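Local coordinates for lipolytic enzyme, G-D-S-L family (PDB 7BR2), which metabolises the drug diltiazem as a gut microbial serine esterase of the SGNH (GDSL) hydrolase family, at residues A[249-254]-A[261-266]; A[43-48]-A[270-275]; A[357-362]-A[429-434]. One frame throughout, in Å; residues are numbered along the deposited sequence.

How the contacts relate
Contact 2 and contact 3 lie in the main body of the enzyme, with centres about 14 Å apart. They touch through Met44 and Ile434. Helix 35-46 is common ground: its last turn makes contact 2, and it packs on both helices of contact 3. Contact 1 stands apart, in the beta region toward the far end of the molecule, about 21 Å from contact 2 and 32 Å from contact 3, centre to centre. Along the chain, contact 2 spans residues 43 to 275 and encloses contact 1. Contact 3 follows both. The hairpin of contact 1 runs on into segment 270-275, so the chain passes directly from the beta region back to the hydrolase body.

Contact 1: residues A[249-254]-A[261-266]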
loop_
_atom_site.group_PDB
_atom_site.type_symbol
_atom_site.label_atom_id
_atom_site.label_comp_id
_atom_site.label_asym_id
_atom_site.label_seq_id
_atom_site.Cartn_x
_atom_site.Cartn_y
_atom_site.Cartn_z
ATOM N N CYS A 249 0.624 -21.990 12.772
ATOM C CA CYS A 249 -0.391 -22.061 13.811
ATOM C C CYS A 249 -0.085 -23.225 14.744
ATOM O O CYS A 249 0.844 -24.008 14.531
ATOM C CB CYS A 249 -1.793 -22.204 13.213
ATOM S SG CYS A 249 -1.991 -23.671 12.165
ATOM N N THR A 250 -0.878 -23.304 15.804
ATOM C CA THR A 250 -0.897 -24.429 16.722
ATOM C C THR A 250 -2.318 -24.994 16.728
ATOM O O THR A 250 -3.283 -24.243 16.921
ATOM C CB THR A 250 -0.454 -23.992 18.123
ATOM O OG1 THR A 250 0.913 -23.545 18.081
ATOM C CG2 THR A 250 -0.555 -25.151 19.103
ATOM N N ILE A 251 -2.452 -26.298 16.447
ATOM C CA ILE A 251 -3.722 -27.019 16.551
ATOM C C ILE A 251 -3.687 -27.867 17.816
ATOM O O ILE A 251 -2.707 -28.577 18.070
ATOM C CB ILE A 251 -3.980 -27.907 15.315
ATOM C CG1 ILE A 251 -3.986 -27.096 14.015
ATOM C CG2 ILE A 251 -5.287 -28.702 15.472
ATOM C CD1 ILE A 251 -5.050 -26.036 13.955
ATOM N N SER A 252 -4.750 -27.808 18.612
ATOM C CA SER A 252 -4.787 -28.623 19.820
ATOM C C SER A 252 -6.238 -28.914 20.182
ATOM O O SER A 252 -7.169 -28.437 19.532
ATOM C CB SER A 252 -4.026 -27.954 20.970
ATOM O OG SER A 252 -4.657 -26.760 21.394
ATOM N N ASN A 253 -6.423 -29.728 21.220
ATOM C CA ASN A 253 -7.744 -30.103 21.720
ATOM C C ASN A 253 -8.697 -30.565 20.615
ATOM O O ASN A 253 -9.882 -30.227 20.602
ATOM C CB ASN A 253 -8.351 -28.925 22.485
ATOM C CG ASN A 253 -9.476 -29.337 23.402
ATOM O OD1 ASN A 253 -9.779 -30.517 23.548
ATOM N ND2 ASN A 253 -10.114 -28.358 24.025
ATOM N N ILE A 254 -8.190 -31.404 19.715
ATOM C CA ILE A 254 -9.052 -32.034 18.726
ATOM C C ILE A 254 -9.992 -32.990 19.445
ATOM O O ILE A 254 -9.554 -33.896 20.162
ATOM C CB ILE A 254 -8.224 -32.755 17.658
ATOM C CG1 ILE A 254 -7.141 -31.818 17.117
ATOM C CG2 ILE A 254 -9.116 -33.289 16.555
ATOM C CD1 ILE A 254 -6.351 -32.380 15.964
ATOM N N ILE A 261 -16.773 -32.346 14.856
ATOM C CA ILE A 261 -15.365 -32.278 15.211
ATOM C C ILE A 261 -15.024 -30.838 15.568
ATOM O O ILE A 261 -15.525 -29.896 14.951
ATOM C CB ILE A 261 -14.468 -32.823 14.083
ATOM C CG1 ILE A 261 -13.023 -32.957 14.570
ATOM C CG2 ILE A 261 -14.578 -31.966 12.834
ATOM C CD1 ILE A 261 -12.145 -33.774 13.644
ATOM N N SER A 262 -14.183 -30.668 16.580
ATOM C CA SER A 262 -13.863 -29.348 17.093
ATOM C C SER A 262 -12.409 -29.327 17.526
ATOM O O SER A 262 -11.844 -30.363 17.882
ATOM C CB SER A 262 -14.786 -28.974 18.254
ATOM O OG SER A 262 -14.433 -29.695 19.415
ATOM N N PHE A 263 -11.791 -28.153 17.437
ATOM C CA PHE A 263 -10.424 -28.020 17.918
ATOM C C PHE A 263 -10.121 -26.559 18.225
ATOM O O PHE A 263 -10.916 -25.655 17.945
ATOM C CB PHE A 263 -9.420 -28.592 16.912
ATOM C CG PHE A 263 -9.547 -28.023 15.534
ATOM C CD1 PHE A 263 -10.448 -28.561 14.628
ATOM C CD2 PHE A 263 -8.742 -26.971 15.126
ATOM C CE1 PHE A 263 -10.555 -28.051 13.348
ATOM C CE2 PHE A 263 -8.845 -26.453 13.847
ATOM C CZ PHE A 263 -9.750 -26.991 12.955
ATOM N N ASP A 264 -8.954 -26.350 18.825
ATOM C CA ASP A 264 -8.439 -25.037 19.170
ATOM C C ASP A 264 -7.361 -24.660 18.165
ATOM O O ASP A 264 -6.454 -25.461 17.879
ATOM C CB ASP A 264 -7.889 -25.029 20.596
ATOM C CG ASP A 264 -8.996 -25.081 21.644
ATOM O OD1 ASP A 264 -10.171 -24.824 21.297
ATOM O OD2 ASP A 264 -8.702 -25.405 22.811
ATOM N N TYR A 265 -7.512 -23.463 17.596
ATOM C CA TYR A 265 -6.663 -22.930 16.539
ATOM C C TYR A 265 -5.990 -21.666 17.062
ATOM O O TYR A 265 -6.678 -20.708 17.427
ATOM C CB TYR A 265 -7.531 -22.635 15.312
ATOM C CG TYR A 265 -6.935 -21.766 14.228
ATOM C CD1 TYR A 265 -5.760 -22.121 13.583
ATOM C CD2 TYR A 265 -7.569 -20.602 13.839
ATOM C CE1 TYR A 265 -5.235 -21.331 12.583
ATOM C CE2 TYR A 265 -7.053 -19.805 12.842
ATOM C CZ TYR A 265 -5.889 -20.176 12.216
ATOM O OH TYR A 265 -5.375 -19.378 11.214
ATOM N N LEU A 266 -4.666 -21.661 17.136
ATOM C CA LEU A 266 -3.951 -20.448 17.522
ATOM C C LEU A 266 -3.031 -20.072 16.369
ATOM O O LEU A 266 -1.974 -20.677 16.186
ATOM C CB LEU A 266 -3.182 -20.621 18.837
ATOM C CG LEU A 266 -2.349 -19.378 19.218
ATOM C CD1 LEU A 266 -3.245 -18.140 19.455
ATOM C CD2 LEU A 266 -1.444 -19.612 20.420
HETATM O O HOH W 1 0.591 -20.543 17.070
#
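Thr250 pairs with Leu266 and Ser252 with Asp264 as hydrogen-bonded antiparallel pairs, with Ile251 and Tyr265 as the non-hydrogen-bonded pair between them. The strands form a beta hairpin, and the strand segments run antiparallel, 148° between their directions. Four backbone bonds join them. The shortest is Asp264 N to Ser252 O, 2.8 Å.

The tight side carries Ile251, Phe263 and Tyr265. Ile251 CD1 lies 3.8 Å from Phe263 CE2. Ile251 CD1 also lies at the edge of the Tyr265 ring, 4.0 Å from Tyr265 CD1. Phe263 CG sits between the backbone N and the carbonyl carbon (chi1 54°), which sets the ring on this side. Cys249 closes the row, with CB 3.6 Å from Tyr265 CE1 and SG beside the ring edge. Met234 and Ile236 of strand 232-237 cover this face. The buried Tyr265 OH is bonded to Glu303.

The other side is looser and more exposed. Thr250, Ser252, Asp264 and Leu266 point there. One water donates to Leu266 O at 2.7 Å and lies 3.2 Å from Thr250 OG1. Asn253 ND2 makes only a weak bond to Asp264 OD2, 3.5 Å long, with amide and carboxylate planes 78° apart. Asn253 has a left-handed backbone. Beyond it the backbones of Ser262 and Lys255 are hydrogen-bonded, so Asn253 and Ile254 together face Phe263. This is consistent with a beta bulge.

Strand 249-257 is outermost in its antiparallel sheet, while strand 260-267 goes on to pair with strand 443-449. The chemistry is two-faced: backbone bonds fix the register, apolar side chains pack on the face toward strand 232-237, and the outer polar groups probably add little to its hold.

Contact 2: residues A[43-48]-A[270-275]; sequences YMTRFP and LPYPLD
Leu270 N donates a 3.0 Å hydrogen bond to Thr45 O, joining an irregular segment to the last turn of a helix. The helix is 35-46, within the SGNH hydrolase domain. Segment 270-275 belongs to the loop that leaves strand 260-267. The chain leaves the helix at Phe47. The Leu270 bond thus serves a carbonyl in the final turn, and the whole contact is buried.

Thr45 is the central side chain. Its CG2 meets Pro273 CD tip to tip at 4.0 Å. Its OG1 sits between the backbone N and the carbonyl carbon (chi1 54°), close enough to Leu41 O to bond to it within the helix. The same OG1 passes 4.0 Å from Tyr272 CD1, the two side chains crossing obliquely.

Tyr272 stands beside the helix, and its OH is bonded to Phe38 O, about two turns before Thr45. Pro273 CD rests on one face of its ring, toward the rim. Asn301 holds the Tyr272 backbone N.

Arg46 turns back toward the loop because its chain bends at chi2 and chi3. The guanidinium presents its edge to Tyr272 CB, 3.9 Å from Arg46 NH2. Its plane stands 84° from the Tyr272 ring. NH2 is also bonded to Met300 O, a second anchor for the group outside the two segments. This ties the end of helix 35-46 to the last residue of helix 296-300.

A water bridges the two segments. It donates to Thr45 OG1 at 2.7 Å and to Leu270 O at 2.6 Å, and it accepts from Arg46 NE at 3.0 Å.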
loop_
_atom_site.group_PDB
_atom_site.type_symbol
_atom_site.label_atom_id
_atom_site.label_comp_id
_atom_site.label_asym_id
_atom_site.label_seq_id
_atom_site.Cartn_x
_atom_site.Cartn_y
_atom_site.Cartn_z
ATOM N N TYR A 43 1.966 -5.630 7.127
ATOM C CA TYR A 43 2.903 -5.912 8.219
ATOM C C TYR A 43 2.204 -5.934 9.577
ATOM O O TYR A 43 2.607 -6.691 10.463
ATOM C CB TYR A 43 4.027 -4.876 8.249
ATOM C CG TYR A 43 5.129 -5.139 7.261
ATOM C CD1 TYR A 43 5.001 -4.782 5.927
ATOM C CD2 TYR A 43 6.299 -5.772 7.661
ATOM C CE1 TYR A 43 6.021 -5.036 5.022
ATOM C CE2 TYR A 43 7.314 -6.035 6.772
ATOM C CZ TYR A 43 7.175 -5.667 5.452
ATOM O OH TYR A 43 8.206 -5.923 4.571
ATOM N N MET A 44 1.107 -5.181 9.733
ATOM C CA MET A 44 0.428 -5.127 11.021
ATOM C C MET A 44 -0.329 -6.415 11.292
ATOM O O MET A 44 -0.458 -6.825 12.450
ATOM C CB MET A 44 -0.575 -3.964 11.080
ATOM C CG MET A 44 -0.032 -2.535 10.926
ATOM S SD MET A 44 -1.369 -1.395 10.478
ATOM C CE MET A 44 -0.625 0.201 10.884
ATOM N N THR A 45 -0.854 -7.055 10.248
ATOM C CA THR A 45 -1.646 -8.256 10.476
ATOM C C THR A 45 -0.848 -9.546 10.332
ATOM O O THR A 45 -1.140 -10.520 11.030
ATOM C CB THR A 45 -2.854 -8.265 9.546
ATOM O OG1 THR A 45 -2.401 -8.092 8.197
ATOM C CG2 THR A 45 -3.765 -7.125 9.910
ATOM N N ARG A 46 0.110 -9.603 9.400
ATOM C CA ARG A 46 0.943 -10.786 9.186
ATOM C C ARG A 46 2.091 -10.904 10.204
ATOM O O ARG A 46 2.501 -12.022 10.552
ATOM C CB ARG A 46 1.480 -10.788 7.764
ATOM C CG ARG A 46 2.018 -12.145 7.292
ATOM C CD ARG A 46 0.930 -13.206 7.220
ATOM N NE ARG A 46 -0.265 -12.626 6.638
ATOM C CZ ARG A 46 -0.563 -12.685 5.345
ATOM N NH1 ARG A 46 0.272 -13.275 4.507
ATOM N NH2 ARG A 46 -1.670 -12.106 4.889
ATOM N N PHE A 47 2.689 -9.789 10.645
ATOM C CA PHE A 47 3.785 -9.823 11.614
ATOM C C PHE A 47 3.401 -8.973 12.822
ATOM O O PHE A 47 4.047 -7.954 13.104
ATOM C CB PHE A 47 5.085 -9.341 10.973
ATOM C CG PHE A 47 5.426 -10.069 9.717
ATOM C CD1 PHE A 47 5.764 -11.419 9.739
ATOM C CD2 PHE A 47 5.348 -9.422 8.499
ATOM C CE1 PHE A 47 6.052 -12.093 8.569
ATOM C CE2 PHE A 47 5.639 -10.096 7.322
ATOM C CZ PHE A 47 5.987 -11.430 7.358
ATOM N N PRO A 48 2.381 -9.394 13.582
ATOM C CA PRO A 48 1.830 -8.522 14.637
ATOM C C PRO A 48 2.793 -8.220 15.770
ATOM O O PRO A 48 2.601 -7.214 16.479
ATOM C CB PRO A 48 0.622 -9.313 15.148
ATOM C CG PRO A 48 0.994 -10.772 14.875
ATOM C CD PRO A 48 1.730 -10.725 13.555
ATOM N N LEU A 270 -2.975 -12.829 11.547
ATOM C CA LEU A 270 -4.364 -12.602 11.185
ATOM C C LEU A 270 -4.509 -12.585 9.668
ATOM O O LEU A 270 -3.517 -12.428 8.948
ATOM C CB LEU A 270 -4.859 -11.272 11.778
ATOM C CG LEU A 270 -4.901 -11.140 13.304
ATOM C CD1 LEU A 270 -5.321 -9.721 13.719
ATOM C CD2 LEU A 270 -5.822 -12.186 13.920
ATOM N N PRO A 271 -5.718 -12.799 9.136
ATOM C CA PRO A 271 -5.917 -12.625 7.690
ATOM C C PRO A 271 -5.758 -11.168 7.282
ATOM O O PRO A 271 -5.902 -10.243 8.087
ATOM C CB PRO A 271 -7.352 -13.108 7.457
ATOM C CG PRO A 271 -8.035 -12.903 8.771
ATOM C CD PRO A 271 -6.975 -13.159 9.820
ATOM N N TYR A 272 -5.459 -10.971 6.005
ATOM C CA TYR A 272 -5.361 -9.620 5.475
ATOM C C TYR A 272 -6.758 -9.078 5.233
ATOM O O TYR A 272 -7.538 -9.706 4.507
ATOM C CB TYR A 272 -4.571 -9.578 4.185
ATOM C CG TYR A 272 -4.272 -8.161 3.772
ATOM C CD1 TYR A 272 -3.169 -7.486 4.295
ATOM C CD2 TYR A 272 -5.115 -7.476 2.897
ATOM C CE1 TYR A 272 -2.896 -6.179 3.934
ATOM C CE2 TYR A 272 -4.850 -6.167 2.532
ATOM C CZ TYR A 272 -3.742 -5.522 3.059
ATOM O OH TYR A 272 -3.472 -4.222 2.691
ATOM N N PRO A 273 -7.128 -7.959 5.849
ATOM C CA PRO A 273 -8.473 -7.412 5.665
ATOM C C PRO A 273 -8.544 -6.463 4.483
ATOM O O PRO A 273 -7.637 -5.665 4.231
ATOM C CB PRO A 273 -8.729 -6.697 6.997
ATOM C CG PRO A 273 -7.390 -6.265 7.425
ATOM C CD PRO A 273 -6.381 -7.260 6.903
ATOM N N LEU A 274 -9.656 -6.563 3.751
ATOM C CA LEU A 274 -9.869 -5.806 2.525
ATOM C C LEU A 274 -11.068 -4.890 2.703
ATOM O O LEU A 274 -12.163 -5.343 3.059
ATOM C CB LEU A 274 -10.083 -6.744 1.334
ATOM C CG LEU A 274 -8.844 -7.567 0.988
ATOM C CD1 LEU A 274 -9.158 -8.725 0.047
ATOM C CD2 LEU A 274 -7.734 -6.685 0.417
ATOM N N ASP A 275 -10.850 -3.602 2.489
ATOM C CA ASP A 275 -11.937 -2.636 2.531
ATOM C C ASP A 275 -12.778 -2.780 1.265
ATOM O O ASP A 275 -12.241 -2.767 0.148
ATOM C CB ASP A 275 -11.355 -1.231 2.641
ATOM C CG ASP A 275 -12.336 -0.234 3.212
ATOM O OD1 ASP A 275 -13.545 -0.546 3.274
ATOM O OD2 ASP A 275 -11.882 0.871 3.582
HETATM O O HOH W 2 -2.359 -10.684 7.448
#

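Contact 3: residues A[357-362]-A[429-434]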
loop_
_atom_site.group_PDB
_atom_site.type_symbol
_atom_site.label_atom_id
_atom_site.label_comp_id
_atom_site.label_asym_id
_atom_site.label_seq_id
_atom_site.Cartn_x
_atom_site.Cartn_y
_atom_site.Cartn_z
ATOM N N GLU A 357 -6.924 3.129 8.611
ATOM C CA GLU A 357 -7.465 4.149 7.704
ATOM C C GLU A 357 -7.655 5.502 8.413
ATOM O O GLU A 357 -7.319 6.559 7.851
ATOM C CB GLU A 357 -8.773 3.630 7.094
ATOM C CG GLU A 357 -9.627 4.654 6.358
ATOM C CD GLU A 357 -9.035 5.128 5.041
ATOM O OE1 GLU A 357 -8.146 4.435 4.488
ATOM O OE2 GLU A 357 -9.465 6.210 4.560
ATOM N N TYR A 358 -8.168 5.488 9.653
ATOM C CA TYR A 358 -8.211 6.719 10.455
ATOM C C TYR A 358 -6.829 7.362 10.537
ATOM O O TYR A 358 -6.662 8.583 10.355
ATOM C CB TYR A 358 -8.690 6.417 11.878
ATOM C CG TYR A 358 -10.166 6.174 12.083
ATOM C CD1 TYR A 358 -11.115 7.072 11.605
ATOM C CD2 TYR A 358 -10.615 5.073 12.795
ATOM C CE1 TYR A 358 -12.462 6.868 11.814
ATOM C CE2 TYR A 358 -11.977 4.857 13.001
ATOM C CZ TYR A 358 -12.887 5.758 12.504
ATOM O OH TYR A 358 -14.235 5.570 12.691
ATOM N N ARG A 359 -5.823 6.529 10.834
ATOM C CA ARG A 359 -4.438 6.987 10.910
ATOM C C ARG A 359 -3.981 7.591 9.590
ATOM O O ARG A 359 -3.390 8.679 9.561
ATOM C CB ARG A 359 -3.531 5.816 11.309
ATOM C CG ARG A 359 -2.048 6.142 11.314
ATOM C CD ARG A 359 -1.218 4.916 10.926
ATOM N NE ARG A 359 -1.487 4.451 9.562
ATOM C CZ ARG A 359 -1.009 5.025 8.459
ATOM N NH1 ARG A 359 -0.233 6.097 8.556
ATOM N NH2 ARG A 359 -1.301 4.523 7.259
ATOM N N TRP A 360 -4.265 6.899 8.484
ATOM C CA TRP A 360 -3.869 7.392 7.171
ATOM C C TRP A 360 -4.456 8.778 6.905
ATOM O O TRP A 360 -3.768 9.653 6.361
ATOM C CB TRP A 360 -4.284 6.384 6.092
ATOM C CG TRP A 360 -4.077 6.863 4.692
ATOM C CD1 TRP A 360 -2.950 6.723 3.930
ATOM C CD2 TRP A 360 -5.024 7.581 3.887
ATOM N NE1 TRP A 360 -3.145 7.299 2.694
ATOM C CE2 TRP A 360 -4.405 7.841 2.647
ATOM C CE3 TRP A 360 -6.329 8.032 4.099
ATOM C CZ2 TRP A 360 -5.052 8.538 1.617
ATOM C CZ3 TRP A 360 -6.975 8.723 3.069
ATOM C CH2 TRP A 360 -6.333 8.966 1.845
ATOM N N GLU A 361 -5.712 9.010 7.321
ATOM C CA GLU A 361 -6.333 10.329 7.123
ATOM C C GLU A 361 -5.607 11.417 7.909
ATOM O O GLU A 361 -5.323 12.512 7.384
ATOM C CB GLU A 361 -7.807 10.293 7.533
ATOM C CG GLU A 361 -8.732 9.717 6.473
ATOM C CD GLU A 361 -10.126 9.394 7.002
ATOM O OE1 GLU A 361 -10.597 10.102 7.921
ATOM O OE2 GLU A 361 -10.738 8.404 6.503
ATOM N N LEU A 362 -5.306 11.134 9.183
ATOM C CA LEU A 362 -4.531 12.091 9.971
ATOM C C LEU A 362 -3.204 12.411 9.285
ATOM O O LEU A 362 -2.823 13.591 9.110
ATOM C CB LEU A 362 -4.296 11.521 11.367
ATOM C CG LEU A 362 -5.487 11.619 12.316
ATOM C CD1 LEU A 362 -5.287 10.747 13.582
ATOM C CD2 LEU A 362 -5.760 13.064 12.680
ATOM N N VAL A 429 -1.801 7.122 19.087
ATOM C CA VAL A 429 -2.888 6.418 19.758
ATOM C C VAL A 429 -3.383 5.283 18.881
ATOM O O VAL A 429 -3.559 4.148 19.333
ATOM C CB VAL A 429 -4.039 7.379 20.095
ATOM C CG1 VAL A 429 -5.336 6.591 20.274
ATOM C CG2 VAL A 429 -3.715 8.176 21.335
ATOM N N LEU A 430 -3.613 5.589 17.607
ATOM C CA LEU A 430 -4.135 4.584 16.685
ATOM C C LEU A 430 -3.131 3.461 16.452
ATOM O O LEU A 430 -3.498 2.279 16.442
ATOM C CB LEU A 430 -4.516 5.244 15.364
ATOM C CG LEU A 430 -5.637 6.265 15.473
ATOM C CD1 LEU A 430 -5.749 7.073 14.195
ATOM C CD2 LEU A 430 -6.951 5.553 15.791
ATOM N N ILE A 431 -1.862 3.819 16.256
ATOM C CA ILE A 431 -0.823 2.823 16.003
ATOM C C ILE A 431 -0.643 1.911 17.215
ATOM O O ILE A 431 -0.456 0.691 17.074
ATOM C CB ILE A 431 0.488 3.527 15.596
ATOM C CG1 ILE A 431 0.256 4.328 14.301
ATOM C CG2 ILE A 431 1.617 2.517 15.391
ATOM C CD1 ILE A 431 1.323 5.374 13.981
ATOM N N SER A 432 -0.658 2.488 18.423
ATOM C CA SER A 432 -0.567 1.671 19.628
ATOM C C SER A 432 -1.762 0.742 19.749
ATOM O O SER A 432 -1.610 -0.421 20.134
ATOM C CB SER A 432 -0.447 2.539 20.880
ATOM O OG SER A 432 0.763 3.272 20.846
ATOM N N LYS A 433 -2.968 1.238 19.465
ATOM C CA LYS A 433 -4.117 0.346 19.540
ATOM C C LYS A 433 -3.942 -0.824 18.575
ATOM O O LYS A 433 -4.162 -1.984 18.943
ATOM C CB LYS A 433 -5.400 1.117 19.247
ATOM C CG LYS A 433 -6.663 0.415 19.745
ATOM C CD LYS A 433 -6.506 0.064 21.209
ATOM C CE LYS A 433 -7.769 0.340 21.981
ATOM N NZ LYS A 433 -7.590 0.190 23.450
ATOM N N ILE A 434 -3.521 -0.531 17.341
ATOM C CA ILE A 434 -3.319 -1.583 16.350
ATOM C C ILE A 434 -2.351 -2.636 16.875
ATOM O O ILE A 434 -2.632 -3.837 16.816
ATOM C CB ILE A 434 -2.846 -0.991 15.007
ATOM C CG1 ILE A 434 -4.020 -0.371 14.262
ATOM C CG2 ILE A 434 -2.184 -2.064 14.155
ATOM C CD1 ILE A 434 -3.591 0.479 13.072
#
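Tyr358 touches Leu430 first, through its CB, which lies 3.8 Å from Leu430 CD1. Its ring leads away from the partner helix. The two helices run nearly antiparallel, at 157°, with short axes 9.7 Å apart at closest approach.

Arg359 comes next and makes the closest approach. Its backbone N is 3.4 Å from Leu430 CD1, so that methyl presses against the helix backbone as well as against side chains. Arg359 CG is anti to the backbone N (chi1 175°), which carries the chain across toward Ile431. There Arg359 CD packs at 3.7 Å on Ile431 CG1, and the two chains pass at a slant. Of the arginine side chain, the aliphatic part does the touching. Its charged end bonds mainly within its own helix, NE to Asn356 and NH1 in a salt bridge to Glu363, while NH2 has a weak bond to Ser37 of helix 35-46.

Leu362 follows one turn after Tyr358. Its CD1 meets Leu430 CD1 at 3.8 Å, with the side chains at about a right angle. Leu430 also rests on Leu355, one turn before Tyr358. It therefore packs among Leu355, Tyr358, Arg359 and Leu362, consistent with knobs-into-holes packing.

The side-chain packing is made by carbon atoms, and it joins helix 344-377 to helix 417-437. Helix 35-46 lies along one side of the pair: its Trp40 touches both Arg359 and Ile431, and its Met44 touches Ile434. The three helices thus pack together.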